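Local coordinates for hypothetical protein XAC2396 (Xanthomonas axonopodis pv. citri, PDB 2G3W) that is of unknown function but adopts a compact fold built around a variation of the PD-(D/E)XK nuclease motif, at residues 91-96 with 124-129. Numbering follows the deposited sequence.
Sequences RVRKAC and GRYRNL
In the alpha/beta part of this variant PD-(D/E)XK fold, helix 89-98 packs against the loop that leads from helix 110-123 into strand 129-133, and Cys96 meets Tyr126, Asn128 and Leu129 there. The closest pair of CA atoms is Cys96 and Leu129, 6.3 Å apart. Evidence for a sulfur-aromatic contact is the position of Cys96 SG, 4.3 Å from the centroid of the Tyr126 ring and 32° off its normal, hence oblique rather than squarely over the face. The same SG lies 3.5 Å from CB of Leu129. One turn back, Val92 sets its CG1 anti to the backbone N (chi1 176°), a branch that reaches both Tyr126 CE2, at 3.9 Å, and Leu129 CD2. Tyr126 is itself layered within the loop: the CG methylene of Arg125 lies above the middle of the Tyr126 ring, 3.6 Å from its plane, and the Tyr126 hydroxyl lies over the Arg125 guanidinium. On the helix side that OH stops 3.3 Å from Arg93 CB, while the Arg93 chain, bent at chi3, carries its own guanidinium away. Backbone hydrogen bonds between Asn128 and Ala102 tie the loop to neighbouring strand 101-106, and Asn128 ND2 also donates to Arg100 O, just before that strand. Across the contact, Asn128 ND2 donates to Cys96 O at 2.8 Å with an N-H...O angle of 164°, meeting a lone pair in the carbonyl plane.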
ATOM      1  N   ARG A  91      -4.677 -17.260  15.256  1.00 34.20           N
ATOM      2  CA  ARG A  91      -5.736 -17.084  14.267  1.00 34.88           C
ATOM      3  C   ARG A  91      -5.085 -16.561  12.975  1.00 34.62           C
ATOM      4  O   ARG A  91      -5.433 -16.991  11.884  1.00 33.12           O
ATOM      5  CB  ARG A  91      -6.763 -16.078  14.785  1.00 35.36           C
ATOM      6  CG  ARG A  91      -8.231 -16.450  14.607  1.00 40.39           C
ATOM      7  CD  ARG A  91      -8.558 -17.033  13.209  1.00 41.99           C
ATOM      8  NE  ARG A  91      -9.915 -16.726  12.728  1.00 40.15           N
ATOM      9  CZ  ARG A  91     -10.939 -17.577  12.684  1.00 44.37           C
ATOM     10  NH1 ARG A  91     -10.809 -18.832  13.092  1.00 45.37           N
ATOM     11  NH2 ARG A  91     -12.117 -17.166  12.231  1.00 47.53           N
ATOM     12  N   VAL A  92      -4.102 -15.673  13.098  1.00 33.82           N
ATOM     13  CA  VAL A  92      -3.421 -15.184  11.889  1.00 34.64           C
ATOM     14  C   VAL A  92      -2.656 -16.329  11.229  1.00 34.74           C
ATOM     15  O   VAL A  92      -2.775 -16.545  10.013  1.00 34.82           O
ATOM     16  CB  VAL A  92      -2.544 -13.947  12.149  1.00 34.99           C
ATOM     17  CG1 VAL A  92      -1.796 -13.548  10.879  1.00 34.33           C
ATOM     18  CG2 VAL A  92      -3.419 -12.800  12.532  1.00 35.01           C
ATOM     19  N   ARG A  93      -1.906 -17.092  12.032  1.00 34.06           N
ATOM     20  CA  ARG A  93      -1.126 -18.199  11.503  0.50 34.37           C
ATOM     21  C   ARG A  93      -2.003 -19.205  10.772  1.00 34.44           C
ATOM     22  O   ARG A  93      -1.673 -19.622   9.672  1.00 34.08           O
ATOM     23  CB  ARG A  93      -0.335 -18.896  12.610  0.50 33.63           C
ATOM     24  CG  ARG A  93       0.799 -19.738  12.077  0.50 33.10           C
ATOM     25  CD  ARG A  93       1.385 -20.643  13.136  0.50 30.75           C
ATOM     26  NE  ARG A  93       0.393 -21.486  13.809  0.50 26.67           N
ATOM     27  CZ  ARG A  93      -0.263 -22.499  13.245  0.50 27.74           C
ATOM     28  NH1 ARG A  93      -0.072 -22.805  11.965  0.50 27.54           N
ATOM     29  NH2 ARG A  93      -1.123 -23.208  13.965  0.50 26.10           N
ATOM     30  N   LYS A  94      -3.109 -19.589  11.413  1.00 35.30           N
ATOM     31  CA  LYS A  94      -4.093 -20.523  10.867  1.00 36.12           C
ATOM     32  C   LYS A  94      -4.626 -20.046   9.514  1.00 36.12           C
ATOM     33  O   LYS A  94      -4.673 -20.821   8.538  1.00 35.83           O
ATOM     34  CB  LYS A  94      -5.272 -20.676  11.839  1.00 35.29           C
ATOM     35  CG  LYS A  94      -6.401 -21.617  11.320  1.00 37.84           C
ATOM     36  CD  LYS A  94      -7.800 -21.293  11.881  1.00 37.01           C
ATOM     37  N   ALA A  95      -5.029 -18.778   9.442  1.00 35.56           N
ATOM     38  CA  ALA A  95      -5.634 -18.301   8.195  1.00 35.07           C
ATOM     39  C   ALA A  95      -4.630 -18.376   7.022  1.00 34.63           C
ATOM     40  O   ALA A  95      -4.979 -18.832   5.935  1.00 33.74           O
ATOM     41  CB  ALA A  95      -6.191 -16.899   8.373  1.00 35.56           C
ATOM     42  N   CYS A  96      -3.364 -17.997   7.257  1.00 33.73           N
ATOM     43  CA  CYS A  96      -2.365 -18.040   6.185  1.00 33.55           C
ATOM     44  C   CYS A  96      -2.043 -19.462   5.756  1.00 33.86           C
ATOM     45  O   CYS A  96      -1.753 -19.754   4.571  1.00 33.45           O
ATOM     46  CB  CYS A  96      -1.086 -17.303   6.592  1.00 33.78           C
ATOM     47  SG  CYS A  96      -1.225 -15.501   6.367  1.00 33.83           S
ATOM     48  N   GLY A 124       5.713 -10.074   8.685  1.00 38.76           N
ATOM     49  CA  GLY A 124       6.574 -10.230   7.501  1.00 37.55           C
ATOM     50  C   GLY A 124       6.951 -11.680   7.204  1.00 36.43           C
ATOM     51  O   GLY A 124       7.376 -11.979   6.083  1.00 36.54           O
ATOM     52  N   ARG A 125       6.783 -12.576   8.191  1.00 34.51           N
ATOM     53  CA  ARG A 125       7.031 -14.054   8.031  1.00 32.93           C
ATOM     54  C   ARG A 125       5.990 -14.686   7.089  1.00 31.86           C
ATOM     55  O   ARG A 125       6.161 -15.823   6.626  1.00 31.56           O
ATOM     56  CB  ARG A 125       6.956 -14.779   9.396  1.00 32.52           C
ATOM     57  CG  ARG A 125       5.557 -14.677  10.066  1.00 32.40           C
ATOM     58  CD  ARG A 125       5.439 -15.316  11.449  1.00 33.52           C
ATOM     59  NE  ARG A 125       5.229 -16.775  11.367  1.00 35.33           N
ATOM     60  CZ  ARG A 125       5.084 -17.590  12.417  1.00 35.47           C
ATOM     61  NH1 ARG A 125       5.113 -17.110  13.657  1.00 35.36           N
ATOM     62  NH2 ARG A 125       4.901 -18.891  12.232  1.00 35.94           N
ATOM     63  N   TYR A 126       4.906 -13.971   6.806  1.00 31.38           N
ATOM     64  CA  TYR A 126       3.849 -14.516   5.912  1.00 31.67           C
ATOM     65  C   TYR A 126       3.904 -13.895   4.523  1.00 32.58           C
ATOM     66  O   TYR A 126       4.090 -12.692   4.413  1.00 33.93           O
ATOM     67  CB  TYR A 126       2.447 -14.304   6.498  1.00 31.58           C
ATOM     68  CG  TYR A 126       2.266 -14.880   7.895  1.00 32.09           C
ATOM     69  CD1 TYR A 126       2.209 -16.259   8.097  1.00 31.71           C
ATOM     70  CD2 TYR A 126       2.091 -14.045   8.979  1.00 32.28           C
ATOM     71  CE1 TYR A 126       2.045 -16.794   9.362  1.00 32.93           C
ATOM     72  CE2 TYR A 126       1.887 -14.558  10.246  1.00 29.54           C
ATOM     73  CZ  TYR A 126       1.887 -15.946  10.427  1.00 32.76           C
ATOM     74  OH  TYR A 126       1.731 -16.473  11.683  1.00 31.93           O
ATOM     75  N   ARG A 127       3.718 -14.689   3.469  1.00 31.81           N
ATOM     76  CA  ARG A 127       3.757 -14.139   2.093  1.00 31.57           C
ATOM     77  C   ARG A 127       2.365 -14.025   1.389  1.00 32.01           C
ATOM     78  O   ARG A 127       2.245 -13.444   0.300  1.00 30.91           O
ATOM     79  CB  ARG A 127       4.819 -14.876   1.227  1.00 32.72           C
ATOM     80  CG  ARG A 127       4.390 -16.290   0.801  1.00 33.66           C
ATOM     81  CD  ARG A 127       5.373 -16.992  -0.146  0.25 30.11           C
ATOM     82  NE  ARG A 127       6.156 -16.114  -1.028  0.25 25.60           N
ATOM     83  CZ  ARG A 127       5.823 -15.761  -2.270  0.25 22.88           C
ATOM     84  NH1 ARG A 127       4.691 -16.170  -2.813  0.25 20.06           N
ATOM     85  NH2 ARG A 127       6.626 -14.968  -2.967  0.25 21.73           N
ATOM     86  N   ASN A 128       1.318 -14.555   2.024  1.00 30.86           N
ATOM     87  CA  ASN A 128      -0.012 -14.626   1.413  1.00 32.43           C
ATOM     88  C   ASN A 128      -1.022 -13.880   2.264  1.00 32.19           C
ATOM     89  O   ASN A 128      -2.230 -14.109   2.188  1.00 32.84           O
ATOM     90  CB  ASN A 128      -0.435 -16.082   1.210  1.00 32.35           C
ATOM     91  CG  ASN A 128      -0.587 -16.857   2.534  1.00 34.05           C
ATOM     92  OD1 ASN A 128       0.128 -16.607   3.504  1.00 32.75           O
ATOM     93  ND2 ASN A 128      -1.514 -17.820   2.553  1.00 34.87           N
ATOM     94  N   LEU A 129      -0.512 -12.977   3.076  1.00 31.96           N
ATOM     95  CA  LEU A 129      -1.327 -12.203   3.994  1.00 32.12           C
ATOM     96  C   LEU A 129      -1.535 -10.788   3.482  1.00 31.92           C
ATOM     97  O   LEU A 129      -0.606 -10.156   3.003  1.00 31.28           O
ATOM     98  CB  LEU A 129      -0.622 -12.158   5.356  1.00 32.78           C
ATOM     99  CG  LEU A 129      -1.226 -11.279   6.464  1.00 35.20           C
ATOM    100  CD1 LEU A 129      -2.643 -11.701   6.797  1.00 30.83           C
ATOM    101  CD2 LEU A 129      -0.317 -11.416   7.699  1.00 31.08           C
TER